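Local coordinates for periplasmic protein TorT (Vibrio parahaemolyticus, PDB 3O1I) that probably binds a small ligand in the periplasm and passes its presence on to a partner signalling protein, at residues S210-A215 against H219-V224; K124-R129 against I195-G200. One frame throughout, in Å; residues are numbered along the deposited sequence.

In the fold
Both contacts belong to the domain whose parallel sheet has the strand order 167-172, 137-142, 197-200, 222-225, and they meet that sheet on its two faces. In interaction 2 helix 116-127 packs on Tyr-197 and Val-199, whereas Ile-198, whose CB points away from that helix, touches Ile-221 and Leu-223 of interaction 1. The contact centres are about 14 Å apart. Two probable backbone hydrogen bonds join the strands between them: Gly-222 N to Asp-196 O and Gly-222 O to Ile-198 N, each 2.8 Å. Interaction 1 also adjoins another protein: Arg-213 forms a salt bridge and Ser-210 a hydrogen bond with its chain, while no other protein chain of the assembly touches the segments of interaction 2.

Interaction 1: residues S210-A215 against H219-V224; sequences SELRSA and HDIGLV
Leu-212, near the end of helix 202-214, lays its two methyl groups against Ile-221 and Leu-223, closing the beta-alpha-beta unit formed by strand 197-200, this helix and strand 222-225. From a CB directed at the returning chain, CG sits beside the backbone N (chi1 -78°), and the second torsion of -174° carries CD1 onward as the far end of the side chain, leaving CD2 as the lateral branch. Across this contact CD2 meets only Ile-221, with CD1 of that residue at 3.8 Å and its CB at 3.9 Å. The two side chains cross at about a right angle, and Leu-212 CD1 also approaches Ile-221 CB at 3.7 Å. That same methyl lies beside the carbonyl oxygen of Ile-221, a proximity without a hydrogen bond. All three touching residues are buried, and no hydrogen bond links the segments, so the evidence is for apolar packing. Outside the pair, Ile-190 of helix 179-192 also touches Leu-212, and Leu-223 rests on Ile-205, Ala-208 and Ile-209 from earlier turns of helix 202-214. Leu-212 and Leu-223 approach tip to tip, with CD1 of Leu-212 3.6 Å from CD2 of Leu-223.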
ATOM      1  N   SER D 210     -14.866  14.117  18.080  1.00 50.85           N
ATOM      2  CA  SER D 210     -13.739  13.457  18.731  1.00 49.71           C
ATOM      3  C   SER D 210     -12.644  14.431  19.105  1.00 49.82           C
ATOM      4  O   SER D 210     -11.954  14.250  20.111  1.00 47.94           O
ATOM      5  CB  SER D 210     -13.165  12.370  17.838  1.00 47.99           C
ATOM      6  OG  SER D 210     -13.998  11.232  17.867  1.00 46.38           O
ATOM      7  N   GLU D 211     -12.492  15.474  18.297  1.00 50.71           N
ATOM      8  CA  GLU D 211     -11.462  16.459  18.546  1.00 51.59           C
ATOM      9  C   GLU D 211     -11.748  17.335  19.742  1.00 51.50           C
ATOM     10  O   GLU D 211     -10.830  17.703  20.456  1.00 52.13           O
ATOM     11  CB  GLU D 211     -11.220  17.304  17.290  1.00 52.71           C
ATOM     12  CG  GLU D 211     -10.546  16.515  16.156  1.00 53.63           C
ATOM     13  CD  GLU D 211      -9.234  15.861  16.593  1.00 54.06           C
ATOM     14  OE1 GLU D 211      -8.284  16.604  16.898  1.00 57.30           O
ATOM     15  OE2 GLU D 211      -9.148  14.613  16.638  1.00 50.46           O
ATOM     16  N   LEU D 212     -13.019  17.651  19.979  1.00 53.99           N
ATOM     17  CA  LEU D 212     -13.395  18.495  21.118  1.00 52.96           C
ATOM     18  C   LEU D 212     -13.254  17.743  22.428  1.00 54.02           C
ATOM     19  O   LEU D 212     -12.989  18.346  23.462  1.00 54.63           O
ATOM     20  CB  LEU D 212     -14.826  19.024  20.974  1.00 49.59           C
ATOM     21  CG  LEU D 212     -15.003  20.204  19.999  1.00 49.76           C
ATOM     22  CD1 LEU D 212     -16.437  20.710  20.058  1.00 48.56           C
ATOM     23  CD2 LEU D 212     -14.038  21.336  20.346  1.00 44.34           C
ATOM     24  N   ARG D 213     -13.429  16.427  22.379  1.00 55.37           N
ATOM     25  CA  ARG D 213     -13.281  15.596  23.567  1.00 56.11           C
ATOM     26  C   ARG D 213     -11.778  15.472  23.825  1.00 59.13           C
ATOM     27  O   ARG D 213     -11.275  15.849  24.884  1.00 61.21           O
ATOM     28  CB  ARG D 213     -13.874  14.219  23.311  1.00 52.10           C
ATOM     29  CG  ARG D 213     -13.830  13.289  24.480  1.00 50.66           C
ATOM     30  CD  ARG D 213     -13.672  11.876  23.981  1.00 51.79           C
ATOM     31  NE  ARG D 213     -14.090  10.872  24.949  1.00 54.51           N
ATOM     32  CZ  ARG D 213     -15.360  10.608  25.254  1.00 55.12           C
ATOM     33  NH1 ARG D 213     -16.352  11.277  24.672  1.00 52.12           N
ATOM     34  NH2 ARG D 213     -15.636   9.656  26.131  1.00 54.47           N
ATOM     35  N   SER D 214     -11.062  14.958  22.834  1.00 60.99           N
ATOM     36  CA  SER D 214      -9.620  14.792  22.937  1.00 63.04           C
ATOM     37  C   SER D 214      -8.904  16.072  23.386  1.00 64.61           C
ATOM     38  O   SER D 214      -7.752  16.019  23.805  1.00 64.81           O
ATOM     39  CB  SER D 214      -9.062  14.329  21.589  1.00 63.20           C
ATOM     40  OG  SER D 214      -7.649  14.278  21.604  1.00 62.35           O
ATOM     41  N   ALA D 215      -9.586  17.212  23.304  1.00 66.60           N
ATOM     42  CA  ALA D 215      -9.000  18.492  23.696  1.00 69.91           C
ATOM     43  C   ALA D 215      -9.783  19.202  24.808  1.00 73.29           C
ATOM     44  O   ALA D 215      -9.651  20.414  24.995  1.00 74.26           O
ATOM     45  CB  ALA D 215      -8.901  19.398  22.484  1.00 69.24           C
ATOM     46  N   HIS D 219     -17.595  21.032  25.846  1.00 81.02           N
ATOM     47  CA  HIS D 219     -18.618  21.994  26.249  1.00 82.00           C
ATOM     48  C   HIS D 219     -18.198  23.453  26.044  1.00 80.96           C
ATOM     49  O   HIS D 219     -18.722  24.349  26.697  1.00 80.47           O
ATOM     50  CB  HIS D 219     -18.990  21.755  27.721  1.00 84.28           C
ATOM     51  CG  HIS D 219     -19.500  20.373  27.996  1.00 87.67           C
ATOM     52  ND1 HIS D 219     -20.690  19.900  27.479  1.00 88.70           N
ATOM     53  CD2 HIS D 219     -18.958  19.343  28.689  1.00 88.54           C
ATOM     54  CE1 HIS D 219     -20.855  18.640  27.839  1.00 89.61           C
ATOM     55  NE2 HIS D 219     -19.818  18.276  28.572  1.00 89.37           N
ATOM     56  N   ASP D 220     -17.266  23.691  25.127  1.00 80.30           N
ATOM     57  CA  ASP D 220     -16.791  25.049  24.864  1.00 79.22           C
ATOM     58  C   ASP D 220     -17.069  25.500  23.431  1.00 77.30           C
ATOM     59  O   ASP D 220     -17.092  26.698  23.139  1.00 76.91           O
ATOM     60  CB  ASP D 220     -15.290  25.148  25.158  1.00 81.13           C
ATOM     61  CG  ASP D 220     -14.978  25.098  26.649  1.00 82.70           C
ATOM     62  OD1 ASP D 220     -15.309  24.092  27.319  1.00 81.65           O
ATOM     63  OD2 ASP D 220     -14.391  26.079  27.151  1.00 84.75           O
ATOM     64  N   ILE D 221     -17.274  24.536  22.539  1.00 74.85           N
ATOM     65  CA  ILE D 221     -17.575  24.826  21.142  1.00 71.73           C
ATOM     66  C   ILE D 221     -18.813  24.027  20.737  1.00 70.66           C
ATOM     67  O   ILE D 221     -18.860  22.812  20.916  1.00 69.93           O
ATOM     68  CB  ILE D 221     -16.387  24.454  20.231  1.00 71.00           C
ATOM     69  CG1 ILE D 221     -15.205  25.371  20.537  1.00 69.87           C
ATOM     70  CG2 ILE D 221     -16.774  24.589  18.771  1.00 70.07           C
ATOM     71  CD1 ILE D 221     -13.978  25.058  19.737  1.00 69.31           C
ATOM     72  N   GLY D 222     -19.823  24.719  20.215  1.00 69.09           N
ATOM     73  CA  GLY D 222     -21.049  24.055  19.803  1.00 66.76           C
ATOM     74  C   GLY D 222     -21.008  23.609  18.355  1.00 65.42           C
ATOM     75  O   GLY D 222     -20.648  24.395  17.475  1.00 65.02           O
ATOM     76  N   LEU D 223     -21.390  22.353  18.110  1.00 63.73           N
ATOM     77  CA  LEU D 223     -21.382  21.769  16.766  1.00 60.14           C
ATOM     78  C   LEU D 223     -22.733  21.802  16.041  1.00 59.77           C
ATOM     79  O   LEU D 223     -23.744  21.311  16.547  1.00 59.29           O
ATOM     80  CB  LEU D 223     -20.876  20.330  16.843  1.00 56.80           C
ATOM     81  CG  LEU D 223     -19.583  20.183  17.652  1.00 54.58           C
ATOM     82  CD1 LEU D 223     -19.118  18.732  17.624  1.00 52.55           C
ATOM     83  CD2 LEU D 223     -18.517  21.130  17.093  1.00 53.90           C
ATOM     84  N   VAL D 224     -22.728  22.378  14.843  1.00 59.76           N
ATOM     85  CA  VAL D 224     -23.919  22.498  14.015  1.00 58.67           C
ATOM     86  C   VAL D 224     -23.630  21.935  12.624  1.00 58.79           C
ATOM     87  O   VAL D 224     -22.815  22.491  11.884  1.00 59.65           O
ATOM     88  CB  VAL D 224     -24.342  23.983  13.897  1.00 58.29           C
ATOM     89  CG1 VAL D 224     -25.445  24.151  12.865  1.00 57.87           C
ATOM     90  CG2 VAL D 224     -24.810  24.488  15.247  1.00 57.00           C
TER

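Interaction 2: residues K124-R129 against I195-G200; sequences KYLAER and IDYIVG
Leu-126 sends its two methyls to different residues of the strand, CD2 to the ring of Tyr-197 and CD1 to Val-199. The split follows from its second torsion: at 173° CD1 prolongs the chain away from CA, which brings it to 3.6 Å from CG1 of Val-199, and CD2 is left branching over the tyrosine. There the geometry is that of a CH-pi contact, since CD2 stands 3.9 Å from the centroid of the Tyr-197 ring, and an offset of only 6° from the ring normal puts the methyl over the middle of one face. Tyr-197 and Val-199 lie two residues apart on strand 197-200, an interior strand of the parallel sheet in this periplasmic-binding-protein domain, and both direct CB at helix 116-127. Ile-139 of the neighbouring strand touches both Leu-126 and Val-199, and Ile-162 of helix 152-163 also packs on Leu-126. Three residues further along the chain from Leu-126, Arg-129 turns CG opposite its backbone N and runs extended from CG to NE, which takes NE to the phenol end of Tyr-197, the guanidinium plane 75° from the ring plane. The Tyr-197 OH lies at the guanidinium edge, yet the bond from Arg-129 NE is weak, and the hydroxyl itself is less surely placed in this model; its stronger polar partner is NE2 of His-130.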
ATOM      1  N   LYS D 124     -30.644  29.527  10.717  1.00 71.61           N
ATOM      2  CA  LYS D 124     -31.861  29.918  11.417  1.00 70.63           C
ATOM      3  C   LYS D 124     -31.787  29.432  12.863  1.00 69.11           C
ATOM      4  O   LYS D 124     -32.244  30.119  13.769  1.00 70.23           O
ATOM      5  CB  LYS D 124     -33.091  29.313  10.718  1.00 72.48           C
ATOM      6  CG  LYS D 124     -34.362  30.156  10.797  1.00 73.64           C
ATOM      7  CD  LYS D 124     -35.498  29.576   9.941  1.00 75.13           C
ATOM      8  CE  LYS D 124     -35.983  28.215  10.455  1.00 75.95           C
ATOM      9  NZ  LYS D 124     -37.134  27.666   9.663  1.00 74.71           N
ATOM     10  N   TYR D 125     -31.210  28.252  13.078  1.00 66.00           N
ATOM     11  CA  TYR D 125     -31.091  27.712  14.429  1.00 65.23           C
ATOM     12  C   TYR D 125     -30.169  28.561  15.290  1.00 66.65           C
ATOM     13  O   TYR D 125     -30.392  28.717  16.488  1.00 67.19           O
ATOM     14  CB  TYR D 125     -30.547  26.284  14.408  1.00 62.18           C
ATOM     15  CG  TYR D 125     -30.132  25.768  15.774  1.00 59.28           C
ATOM     16  CD1 TYR D 125     -30.910  24.832  16.453  1.00 57.79           C
ATOM     17  CD2 TYR D 125     -28.947  26.201  16.378  1.00 57.81           C
ATOM     18  CE1 TYR D 125     -30.519  24.332  17.697  1.00 57.44           C
ATOM     19  CE2 TYR D 125     -28.546  25.712  17.623  1.00 57.12           C
ATOM     20  CZ  TYR D 125     -29.335  24.774  18.275  1.00 57.27           C
ATOM     21  OH  TYR D 125     -28.929  24.249  19.484  1.00 55.63           O
ATOM     22  N   LEU D 126     -29.119  29.097  14.688  1.00 68.20           N
ATOM     23  CA  LEU D 126     -28.186  29.900  15.452  1.00 69.49           C
ATOM     24  C   LEU D 126     -28.629  31.351  15.583  1.00 71.39           C
ATOM     25  O   LEU D 126     -28.306  32.008  16.573  1.00 72.84           O
ATOM     26  CB  LEU D 126     -26.792  29.814  14.832  1.00 66.60           C
ATOM     27  CG  LEU D 126     -26.169  28.417  14.906  1.00 64.16           C
ATOM     28  CD1 LEU D 126     -24.883  28.416  14.119  1.00 64.39           C
ATOM     29  CD2 LEU D 126     -25.913  28.013  16.346  1.00 60.91           C
ATOM     30  N   ALA D 127     -29.367  31.849  14.596  1.00 72.95           N
ATOM     31  CA  ALA D 127     -29.843  33.230  14.645  1.00 74.74           C
ATOM     32  C   ALA D 127     -30.963  33.328  15.681  1.00 76.26           C
ATOM     33  O   ALA D 127     -31.298  34.411  16.160  1.00 76.38           O
ATOM     34  CB  ALA D 127     -30.356  33.647  13.277  1.00 73.21           C
ATOM     35  N   GLU D 128     -31.530  32.173  16.016  1.00 77.59           N
ATOM     36  CA  GLU D 128     -32.624  32.068  16.970  1.00 78.90           C
ATOM     37  C   GLU D 128     -32.064  31.771  18.349  1.00 77.75           C
ATOM     38  O   GLU D 128     -32.759  31.859  19.355  1.00 77.96           O
ATOM     39  CB  GLU D 128     -33.566  30.942  16.530  1.00 82.57           C
ATOM     40  CG  GLU D 128     -34.731  30.656  17.473  1.00 89.13           C
ATOM     41  CD  GLU D 128     -35.652  29.555  16.951  1.00 91.85           C
ATOM     42  OE1 GLU D 128     -35.147  28.454  16.635  1.00 93.30           O
ATOM     43  OE2 GLU D 128     -36.878  29.791  16.864  1.00 92.34           O
ATOM     44  N   ARG D 129     -30.790  31.416  18.378  1.00 76.69           N
ATOM     45  CA  ARG D 129     -30.105  31.087  19.617  1.00 75.59           C
ATOM     46  C   ARG D 129     -29.237  32.282  20.011  1.00 75.77           C
ATOM     47  O   ARG D 129     -28.762  32.386  21.139  1.00 74.47           O
ATOM     48  CB  ARG D 129     -29.237  29.850  19.386  1.00 74.51           C
ATOM     49  CG  ARG D 129     -28.606  29.253  20.626  1.00 73.62           C
ATOM     50  CD  ARG D 129     -27.435  28.349  20.241  1.00 71.42           C
ATOM     51  NE  ARG D 129     -26.911  27.595  21.375  1.00 68.90           N
ATOM     52  CZ  ARG D 129     -27.601  26.661  22.016  1.00 68.71           C
ATOM     53  NH1 ARG D 129     -28.831  26.379  21.622  1.00 70.19           N
ATOM     54  NH2 ARG D 129     -27.070  26.013  23.044  1.00 67.70           N
ATOM     55  N   ILE D 195     -13.542  30.852  18.700  1.00 81.33           N
ATOM     56  CA  ILE D 195     -14.653  30.062  18.203  1.00 79.19           C
ATOM     57  C   ILE D 195     -15.657  29.555  19.218  1.00 78.08           C
ATOM     58  O   ILE D 195     -15.320  28.806  20.135  1.00 76.67           O
ATOM     59  CB  ILE D 195     -14.152  28.870  17.381  1.00 78.63           C
ATOM     60  CG1 ILE D 195     -13.133  29.360  16.348  1.00 78.22           C
ATOM     61  CG2 ILE D 195     -15.324  28.182  16.693  1.00 77.47           C
ATOM     62  CD1 ILE D 195     -13.617  30.536  15.511  1.00 76.13           C
ATOM     63  N   ASP D 196     -16.905  29.969  19.014  1.00 77.64           N
ATOM     64  CA  ASP D 196     -18.029  29.571  19.851  1.00 77.18           C
ATOM     65  C   ASP D 196     -18.661  28.321  19.240  1.00 76.27           C
ATOM     66  O   ASP D 196     -18.810  27.296  19.914  1.00 75.60           O
ATOM     67  CB  ASP D 196     -19.063  30.694  19.910  1.00 77.53           C
ATOM     68  CG  ASP D 196     -18.558  31.910  20.658  1.00 78.99           C
ATOM     69  OD1 ASP D 196     -18.326  31.791  21.878  1.00 79.17           O
ATOM     70  OD2 ASP D 196     -18.390  32.979  20.031  1.00 79.35           O
ATOM     71  N   TYR D 197     -19.019  28.418  17.957  1.00 75.04           N
ATOM     72  CA  TYR D 197     -19.628  27.306  17.221  1.00 72.43           C
ATOM     73  C   TYR D 197     -18.856  26.947  15.957  1.00 70.74           C
ATOM     74  O   TYR D 197     -18.100  27.758  15.412  1.00 71.03           O
ATOM     75  CB  TYR D 197     -21.055  27.647  16.774  1.00 71.92           C
ATOM     76  CG  TYR D 197     -22.012  28.027  17.867  1.00 71.06           C
ATOM     77  CD1 TYR D 197     -22.456  29.342  17.998  1.00 70.91           C
ATOM     78  CD2 TYR D 197     -22.502  27.071  18.751  1.00 70.98           C
ATOM     79  CE1 TYR D 197     -23.372  29.695  18.982  1.00 71.94           C
ATOM     80  CE2 TYR D 197     -23.416  27.410  19.741  1.00 71.67           C
ATOM     81  CZ  TYR D 197     -23.851  28.722  19.853  1.00 72.71           C
ATOM     82  OH  TYR D 197     -24.777  29.046  20.819  1.00 72.95           O
ATOM     83  N   ILE D 198     -19.076  25.719  15.500  1.00 68.84           N
ATOM     84  CA  ILE D 198     -18.489  25.216  14.268  1.00 66.76           C
ATOM     85  C   ILE D 198     -19.659  24.652  13.463  1.00 65.61           C
ATOM     86  O   ILE D 198     -20.364  23.743  13.915  1.00 63.76           O
ATOM     87  CB  ILE D 198     -17.495  24.044  14.480  1.00 67.00           C
ATOM     88  CG1 ILE D 198     -16.307  24.463  15.334  1.00 66.98           C
ATOM     89  CG2 ILE D 198     -16.967  23.577  13.133  1.00 65.08           C
ATOM     90  CD1 ILE D 198     -15.390  23.285  15.661  1.00 67.31           C
ATOM     91  N   VAL D 199     -19.884  25.211  12.283  1.00 64.40           N
ATOM     92  CA  VAL D 199     -20.934  24.713  11.409  1.00 63.32           C
ATOM     93  C   VAL D 199     -20.259  24.157  10.169  1.00 61.15           C
ATOM     94  O   VAL D 199     -19.611  24.892   9.421  1.00 59.76           O
ATOM     95  CB  VAL D 199     -21.936  25.817  11.005  1.00 64.30           C
ATOM     96  CG1 VAL D 199     -22.766  26.196  12.197  1.00 66.92           C
ATOM     97  CG2 VAL D 199     -21.214  27.038  10.479  1.00 64.79           C
ATOM     98  N   GLY D 200     -20.384  22.850   9.968  1.00 59.01           N
ATOM     99  CA  GLY D 200     -19.766  22.246   8.808  1.00 58.39           C
ATOM    100  C   GLY D 200     -20.425  20.968   8.336  1.00 57.13           C
ATOM    101  O   GLY D 200     -21.533  20.638   8.757  1.00 58.53           O
TER